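Local coordinates for protein exoglucanase A (Cellulomonas fimi, PDB 7CBD) that hydrolyses beta-1,4-glucosidic bonds of cellulose with inversion of anomeric configuration, releasing cellobiose from non-reducing chain ends, here as its family 6 catalytic domain, at residues 95-100 / 115-120; 190-195 / 228-233. One frame throughout, in Å; residues are numbered along the deposited sequence.

Contact 1: 95-100 / 115-120; sequences DLPGRD and AGLARY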
ATOM      1  N   ASP A  95      -1.361  -7.597  11.354  1.00  5.16           N
ATOM      2  CA  ASP A  95      -1.477  -7.558  12.807  1.00  5.15           C
ATOM      3  C   ASP A  95      -0.319  -8.250  13.519  1.00  5.38           C
ATOM      4  O   ASP A  95      -0.510  -8.772  14.623  1.00  6.29           O
ATOM      5  CB  ASP A  95      -2.820  -8.141  13.273  1.00  6.10           C
ATOM      6  CG  ASP A  95      -3.269  -7.590  14.616  1.00  6.37           C
ATOM      7  OD1 ASP A  95      -2.764  -6.530  15.059  1.00  6.88           O
ATOM      8  OD2 ASP A  95      -4.158  -8.227  15.216  1.00  7.86           O
ATOM      9  N   LEU A  96       0.889  -8.216  12.950  1.00  5.01           N
ATOM     10  CA  LEU A  96       2.000  -8.942  13.558  1.00  5.53           C
ATOM     11  C   LEU A  96       2.264  -8.457  14.981  1.00  5.86           C
ATOM     12  O   LEU A  96       2.079  -7.273  15.295  1.00  6.72           O
ATOM     13  CB  LEU A  96       3.290  -8.749  12.767  1.00  5.33           C
ATOM     14  CG  LEU A  96       3.466  -9.676  11.575  1.00  5.29           C
ATOM     15  CD1 LEU A  96       4.575  -9.166  10.692  1.00  5.78           C
ATOM     16  CD2 LEU A  96       3.735 -11.105  11.992  1.00  5.47           C
ATOM     17  N   PRO A  97       2.735  -9.343  15.857  1.00  5.86           N
ATOM     18  CA  PRO A  97       3.273  -8.875  17.142  1.00  5.43           C
ATOM     19  C   PRO A  97       4.375  -7.855  16.888  1.00  6.19           C
ATOM     20  O   PRO A  97       5.199  -8.026  15.990  1.00  7.40           O
ATOM     21  CB  PRO A  97       3.830 -10.156  17.783  1.00  6.64           C
ATOM     22  CG  PRO A  97       3.097 -11.272  17.085  1.00  6.45           C
ATOM     23  CD  PRO A  97       2.896 -10.796  15.683  1.00  6.38           C
ATOM     24  N   GLY A  98       4.371  -6.778  17.672  1.00  6.68           N
ATOM     25  CA  GLY A  98       5.354  -5.725  17.487  1.00  6.93           C
ATOM     26  C   GLY A  98       5.223  -4.988  16.171  1.00  6.23           C
ATOM     27  O   GLY A  98       6.221  -4.476  15.650  1.00  6.87           O
ATOM     28  N   ARG A  99       4.004  -4.908  15.629  1.00  6.35           N
ATOM     29  CA  ARG A  99       3.769  -4.304  14.324  1.00  6.07           C
ATOM     30  C   ARG A  99       4.375  -2.910  14.240  1.00  7.02           C
ATOM     31  O   ARG A  99       4.356  -2.146  15.206  1.00  8.56           O
ATOM     32  CB  ARG A  99       2.261  -4.193  14.083  1.00  6.18           C
ATOM     33  CG  ARG A  99       1.854  -4.316  12.628  1.00  6.84           C
ATOM     34  CD  ARG A  99       0.357  -4.143  12.445  1.00  6.71           C
ATOM     35  NE  ARG A  99      -0.046  -2.767  12.697  1.00  7.91           N
ATOM     36  CZ  ARG A  99      -1.305  -2.356  12.767  1.00  7.95           C
ATOM     37  NH1 ARG A  99      -2.306  -3.214  12.590  1.00  8.22           N
ATOM     38  NH2 ARG A  99      -1.565  -1.079  13.010  1.00 10.85           N
ATOM     39  N   ASP A 100       4.916  -2.584  13.066  1.00  6.66           N
ATOM     40  CA  ASP A 100       5.460  -1.253  12.783  1.00  7.38           C
ATOM     41  C   ASP A 100       6.541  -0.867  13.795  1.00  7.77           C
ATOM     42  O   ASP A 100       6.466   0.167  14.457  1.00  8.80           O
ATOM     43  CB  ASP A 100       4.353  -0.193  12.734  1.00  8.78           C
ATOM     44  CG  ASP A 100       3.168  -0.626  11.903  1.00  9.67           C
ATOM     45  OD1 ASP A 100       3.302  -0.737  10.667  1.00 11.25           O
ATOM     46  OD2 ASP A 100       2.093  -0.867  12.482  1.00 11.33           O
ATOM     47  N   ALA A 115       3.381 -14.431  24.042  1.00 10.17           N
ATOM     48  CA  ALA A 115       1.932 -14.358  24.206  1.00 10.42           C
ATOM     49  C   ALA A 115       1.294 -13.624  23.036  1.00  8.98           C
ATOM     50  O   ALA A 115       0.230 -14.020  22.547  1.00  9.80           O
ATOM     51  CB  ALA A 115       1.586 -13.684  25.531  1.00 11.72           C
ATOM     52  N   GLY A 116       1.936 -12.549  22.572  1.00  8.68           N
ATOM     53  CA  GLY A 116       1.427 -11.850  21.405  1.00  8.45           C
ATOM     54  C   GLY A 116       1.421 -12.727  20.167  1.00  7.76           C
ATOM     55  O   GLY A 116       0.457 -12.729  19.394  1.00  7.98           O
ATOM     56  N   LEU A 117       2.489 -13.506  19.975  1.00  7.58           N
ATOM     57  CA  LEU A 117       2.542 -14.413  18.832  1.00  7.95           C
ATOM     58  C   LEU A 117       1.483 -15.503  18.930  1.00  8.13           C
ATOM     59  O   LEU A 117       0.866 -15.860  17.925  1.00  7.99           O
ATOM     60  CB  LEU A 117       3.935 -15.023  18.702  1.00  8.47           C
ATOM     61  CG  LEU A 117       4.114 -16.008  17.541  1.00  9.29           C
ATOM     62  CD1 LEU A 117       4.003 -15.296  16.194  1.00  9.44           C
ATOM     63  CD2 LEU A 117       5.448 -16.747  17.672  1.00  9.97           C
ATOM     64  N   ALA A 118       1.262 -16.053  20.125  1.00  8.15           N
ATOM     65  CA  ALA A 118       0.230 -17.078  20.256  1.00  9.00           C
ATOM     66  C   ALA A 118      -1.142 -16.516  19.893  1.00  8.72           C
ATOM     67  O   ALA A 118      -1.957 -17.203  19.265  1.00  9.40           O
ATOM     68  CB  ALA A 118       0.248 -17.676  21.664  1.00 10.57           C
ATOM     69  N   ARG A 119      -1.406 -15.260  20.256  0.57  8.08           N
ATOM     70  CA  ARG A 119      -2.672 -14.629  19.891  0.57  8.18           C
ATOM     71  C   ARG A 119      -2.740 -14.344  18.395  0.57  7.51           C
ATOM     72  O   ARG A 119      -3.800 -14.491  17.775  0.57  8.18           O
ATOM     73  CB  ARG A 119      -2.836 -13.335  20.682  0.57  9.53           C
ATOM     74  CG  ARG A 119      -4.235 -12.766  20.691  0.57 10.88           C
ATOM     75  CD  ARG A 119      -4.439 -11.900  21.924  0.57 13.23           C
ATOM     76  NE  ARG A 119      -3.236 -11.897  22.756  0.57 17.18           N
ATOM     77  CZ  ARG A 119      -2.953 -10.992  23.690  0.57 19.91           C
ATOM     78  NH1 ARG A 119      -3.788  -9.993  23.942  0.57 22.10           N
ATOM     79  NH2 ARG A 119      -1.824 -11.092  24.374  0.57 19.67           N
ATOM     80  N   TYR A 120      -1.626 -13.917  17.801  1.00  7.51           N
ATOM     81  CA  TYR A 120      -1.587 -13.724  16.354  1.00  7.02           C
ATOM     82  C   TYR A 120      -1.982 -15.002  15.624  1.00  7.15           C
ATOM     83  O   TYR A 120      -2.786 -14.979  14.688  1.00  7.75           O
ATOM     84  CB  TYR A 120      -0.182 -13.308  15.938  1.00  6.82           C
ATOM     85  CG  TYR A 120      -0.015 -13.038  14.455  1.00  6.20           C
ATOM     86  CD1 TYR A 120      -0.512 -11.866  13.884  1.00  6.56           C
ATOM     87  CD2 TYR A 120       0.674 -13.930  13.635  1.00  6.38           C
ATOM     88  CE1 TYR A 120      -0.336 -11.593  12.539  1.00  6.03           C
ATOM     89  CE2 TYR A 120       0.849 -13.669  12.276  1.00  5.46           C
ATOM     90  CZ  TYR A 120       0.346 -12.495  11.741  1.00  5.47           C
ATOM     91  OH  TYR A 120       0.524 -12.228  10.411  1.00  6.24           O
TER
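The phenol ring of Tyr120 takes two aliphatic carbons over one and the same face: Leu96 CD2 stands 4.1 Å from the ring centroid and Pro97 CD 4.2 Å, both as CH-pi contacts. The two share the ring between them. Pro97 CD sits nearest the root of the ring, 3.9 Å from Tyr120 CG, while Leu96 CD2 reaches the hydroxyl end, 3.7 Å from Tyr120 CZ. The carbonyl of Asp95 approaches the same ring obliquely, its O 3.2 Å from Tyr120 CD1. With CG anti to the backbone N (chi1 -178°), Tyr120 reaches out from its helix across Leu96 and Pro97, the proline at about a right angle. One turn earlier, at Gly116, the proline ring settles close to the backbone: Pro97 CG is 3.6 Å from Leu117 CA. A CB on Gly116 would point toward Pro97. No hydrogen bond crosses the contact; the hydroxyl of Tyr120 instead bonds Glu147, whose OE2 also accepts a hydrogen bond from the backbone N of Asp95, so one carboxylate oxygen ties both segments. Leu96 to Arg99 form a type II beta turn with Gly98 third. The contact joins the loop after strand 87-93 of the family 6 barrel to helix 114-132.

Contact 2: 190-195 / 228-233; sequences YIDIGH and GFVSDV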
ATOM      1  N   TYR A 190       0.831 -12.171  -1.538  1.00  5.19           N
ATOM      2  CA  TYR A 190       1.711 -11.120  -2.034  1.00  5.15           C
ATOM      3  C   TYR A 190       2.429 -10.507  -0.839  1.00  5.42           C
ATOM      4  O   TYR A 190       1.810  -9.817  -0.021  1.00  5.88           O
ATOM      5  CB  TYR A 190       0.919 -10.072  -2.811  1.00  5.89           C
ATOM      6  CG  TYR A 190       0.500 -10.561  -4.184  1.00  5.44           C
ATOM      7  CD1 TYR A 190       1.297 -10.320  -5.297  1.00  5.25           C
ATOM      8  CD2 TYR A 190      -0.687 -11.275  -4.367  1.00  5.71           C
ATOM      9  CE1 TYR A 190       0.928 -10.775  -6.565  1.00  5.73           C
ATOM     10  CE2 TYR A 190      -1.065 -11.739  -5.629  1.00  5.81           C
ATOM     11  CZ  TYR A 190      -0.252 -11.477  -6.720  1.00  6.15           C
ATOM     12  OH  TYR A 190      -0.621 -11.922  -7.970  1.00  7.08           O
ATOM     13  N   ILE A 191       3.726 -10.779  -0.734  1.00  5.24           N
ATOM     14  CA  ILE A 191       4.533 -10.272   0.370  1.00  5.54           C
ATOM     15  C   ILE A 191       4.821  -8.790   0.143  1.00  4.67           C
ATOM     16  O   ILE A 191       5.198  -8.374  -0.956  1.00  5.65           O
ATOM     17  CB  ILE A 191       5.827 -11.096   0.496  1.00  6.40           C
ATOM     18  CG1 ILE A 191       5.537 -12.451   1.162  1.00  7.30           C
ATOM     19  CG2 ILE A 191       6.915 -10.316   1.237  1.00  7.09           C
ATOM     20  CD1 ILE A 191       5.432 -12.388   2.679  1.00  8.52           C
ATOM     21  N   ASP A 192       4.658  -7.985   1.188  1.00  4.86           N
ATOM     22  CA  ASP A 192       4.944  -6.564   1.073  1.00  4.89           C
ATOM     23  C   ASP A 192       6.448  -6.332   0.932  1.00  5.57           C
ATOM     24  O   ASP A 192       7.255  -6.940   1.642  1.00  5.28           O
ATOM     25  CB  ASP A 192       4.449  -5.842   2.318  1.00  5.80           C
ATOM     26  CG  ASP A 192       4.664  -4.365   2.231  1.00  5.67           C
ATOM     27  OD1 ASP A 192       3.768  -3.703   1.683  1.00  6.72           O
ATOM     28  OD2 ASP A 192       5.736  -3.878   2.670  1.00  6.11           O
ATOM     29  N   ILE A 193       6.822  -5.424   0.026  1.00  4.96           N
ATOM     30  CA  ILE A 193       8.235  -5.117  -0.191  1.00  5.46           C
ATOM     31  C   ILE A 193       8.542  -3.630  -0.014  1.00  5.18           C
ATOM     32  O   ILE A 193       9.462  -3.095  -0.642  1.00  6.69           O
ATOM     33  CB  ILE A 193       8.767  -5.673  -1.530  1.00  6.13           C
ATOM     34  CG1 ILE A 193       8.018  -5.073  -2.724  1.00  6.26           C
ATOM     35  CG2 ILE A 193       8.715  -7.184  -1.523  1.00  7.31           C
ATOM     36  CD1 ILE A 193       8.786  -5.193  -4.020  1.00  8.38           C
ATOM     37  N   GLY A 194       7.807  -2.953   0.864  1.00  5.15           N
ATOM     38  CA  GLY A 194       8.129  -1.550   1.079  1.00  5.76           C
ATOM     39  C   GLY A 194       7.988  -0.764  -0.209  1.00  4.74           C
ATOM     40  O   GLY A 194       7.073  -0.998  -1.005  1.00  5.57           O
ATOM     41  N   HIS A 195       8.905   0.174  -0.424  1.00  4.81           N
ATOM     42  CA  HIS A 195       8.886   1.020  -1.612  1.00  4.99           C
ATOM     43  C   HIS A 195      10.304   1.511  -1.864  1.00  5.01           C
ATOM     44  O   HIS A 195      11.197   1.332  -1.033  1.00  6.00           O
ATOM     45  CB  HIS A 195       7.919   2.202  -1.459  1.00  5.50           C
ATOM     46  CG  HIS A 195       8.326   3.183  -0.403  1.00  5.83           C
ATOM     47  ND1 HIS A 195       8.815   4.439  -0.697  1.00  6.20           N
ATOM     48  CD2 HIS A 195       8.334   3.085   0.949  1.00  6.70           C
ATOM     49  CE1 HIS A 195       9.095   5.074   0.426  1.00  6.84           C
ATOM     50  NE2 HIS A 195       8.809   4.277   1.440  1.00  6.74           N
ATOM     51  N   GLY A 228       3.807 -13.619  -5.092  1.00  5.71           N
ATOM     52  CA  GLY A 228       4.322 -12.389  -5.649  1.00  5.48           C
ATOM     53  C   GLY A 228       4.611 -11.400  -4.546  1.00  4.47           C
ATOM     54  O   GLY A 228       4.610 -11.741  -3.360  1.00  5.47           O
ATOM     55  N   PHE A 229       4.845 -10.158  -4.957  1.00  5.39           N
ATOM     56  CA  PHE A 229       5.286  -9.098  -4.059  1.00  4.82           C
ATOM     57  C   PHE A 229       4.544  -7.814  -4.402  1.00  5.35           C
ATOM     58  O   PHE A 229       4.196  -7.580  -5.557  1.00  6.90           O
ATOM     59  CB  PHE A 229       6.802  -8.913  -4.192  1.00  6.04           C
ATOM     60  CG  PHE A 229       7.567 -10.147  -3.823  1.00  6.18           C
ATOM     61  CD1 PHE A 229       8.006 -10.341  -2.524  1.00  7.43           C
ATOM     62  CD2 PHE A 229       7.801 -11.149  -4.762  1.00  7.66           C
ATOM     63  CE1 PHE A 229       8.677 -11.501  -2.168  1.00  8.09           C
ATOM     64  CE2 PHE A 229       8.463 -12.308  -4.412  1.00  8.26           C
ATOM     65  CZ  PHE A 229       8.905 -12.479  -3.118  1.00  8.36           C
ATOM     66  N   VAL A 230       4.297  -6.979  -3.392  1.00  5.05           N
ATOM     67  CA  VAL A 230       3.558  -5.733  -3.594  1.00  4.96           C
ATOM     68  C   VAL A 230       4.333  -4.565  -2.991  1.00  4.72           C
ATOM     69  O   VAL A 230       4.790  -4.637  -1.843  1.00  5.60           O
ATOM     70  CB  VAL A 230       2.110  -5.814  -3.051  1.00  4.64           C
ATOM     71  CG1 VAL A 230       2.065  -6.264  -1.597  1.00  6.15           C
ATOM     72  CG2 VAL A 230       1.374  -4.497  -3.254  1.00  5.67           C
ATOM     73  N   SER A 231       4.497  -3.502  -3.779  1.00  4.39           N
ATOM     74  CA  SER A 231       5.208  -2.312  -3.334  1.00  4.31           C
ATOM     75  C   SER A 231       4.262  -1.126  -3.178  1.00  3.87           C
ATOM     76  O   SER A 231       3.146  -1.109  -3.712  1.00  4.78           O
ATOM     77  CB  SER A 231       6.359  -1.948  -4.284  1.00  5.24           C
ATOM     78  OG  SER A 231       5.914  -1.147  -5.367  1.00  6.14           O
ATOM     79  N   ASP A 232       4.732  -0.137  -2.418  1.00  3.83           N
ATOM     80  CA  ASP A 232       4.091   1.161  -2.251  1.00  4.68           C
ATOM     81  C   ASP A 232       2.819   1.090  -1.421  1.00  5.11           C
ATOM     82  O   ASP A 232       2.042   2.064  -1.429  1.00  5.53           O
ATOM     83  CB  ASP A 232       3.796   1.837  -3.603  1.00  5.76           C
ATOM     84  CG  ASP A 232       4.178   3.310  -3.656  1.00  5.56           C
ATOM     85  OD1 ASP A 232       4.866   3.823  -2.749  1.00  6.49           O
ATOM     86  OD2 ASP A 232       3.797   3.948  -4.670  1.00  6.44           O
ATOM     87  N   VAL A 233       2.562  -0.013  -0.696  1.00  5.34           N
ATOM     88  CA  VAL A 233       1.289  -0.043   0.021  1.00  6.35           C
ATOM     89  C   VAL A 233       1.229   1.043   1.080  1.00  5.21           C
ATOM     90  O   VAL A 233       2.158   1.250   1.879  1.00  5.88           O
ATOM     91  CB  VAL A 233       0.741  -1.428   0.426  1.00 12.92           C
ATOM     92  CG1 VAL A 233       1.515  -2.622  -0.136  1.00  9.12           C
ATOM     93  CG2 VAL A 233       0.359  -1.501   1.867  1.00 11.70           C
TER
HETATM   94  O   HOH W   1       4.720  -1.660   0.341  1.00  7.08           O
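Strands 187-192 and 228-231 are parallel neighbours in the central sheet of the family 6 catalytic domain, and the contact follows them past their C-terminal ends toward the active site. Within the strands, Ile191 N donates to Gly228 O and Val230 N to Ile191 O; Ile193 N then donates to Val230 O, each bond 2.9 Å long. Beyond the strands the hydrogen bonding continues, Asp232 N donating to Gly194 O with an N-H...O angle of 167°. On one face of the sheet, Phe229 lies alongside Ile191, pointing the same way. Ile193, just beyond its strand, crosses Phe229 at about a right angle and turns its CG2 against the ring, 3.4 Å from Phe229 CD1. The other face carries Tyr190, its ring over Gly228 N, where any CB on Gly228 would collide with it; its hydroxyl bonds Asp359. Asp192 leaves the sheet on the face of Tyr190 and Val230, and uses both oxygens. OD2 accepts from Gly194 N, which approaches from above the carboxylate plane, and closes an Asx turn. Asp192 OD1 accepts from a water, 2.6 Å from the water oxygen; that water also donates to Gly194 O and accepts from Val233 N. An alanine in place of Asp192 would lose both anchors and would probably leave Gly194 N without its acceptor and the water less firmly fixed. Gripped through separate oxygens by backbone and water, the carboxylate is held in a set rotation, its side chain about 6 Å from that of Asp149, the predicted proton donor.

Contact 1 closes before contact 2 opens along the chain, and their centres lie about 20 Å apart, with nearest atoms about 9 Å apart and no touch. Both lie in one catalytic domain: contact 2 joins strands 187-192 and 228-231 of the central sheet, while contact 1 lies beside that sheet, between the loop after strand 87-93 and helix 114-132. Strand 141-146 pairs with 87-93 and with 187-192, bridging the two. Contact 1 sits toward the periphery; contact 2 is near the centre of the chain. Each comes close to Asp149, the predicted proton donor, through Leu96 and Asp192 respectively. The loops after these strands thus approach the probable catalytic region from different parts of the sheet.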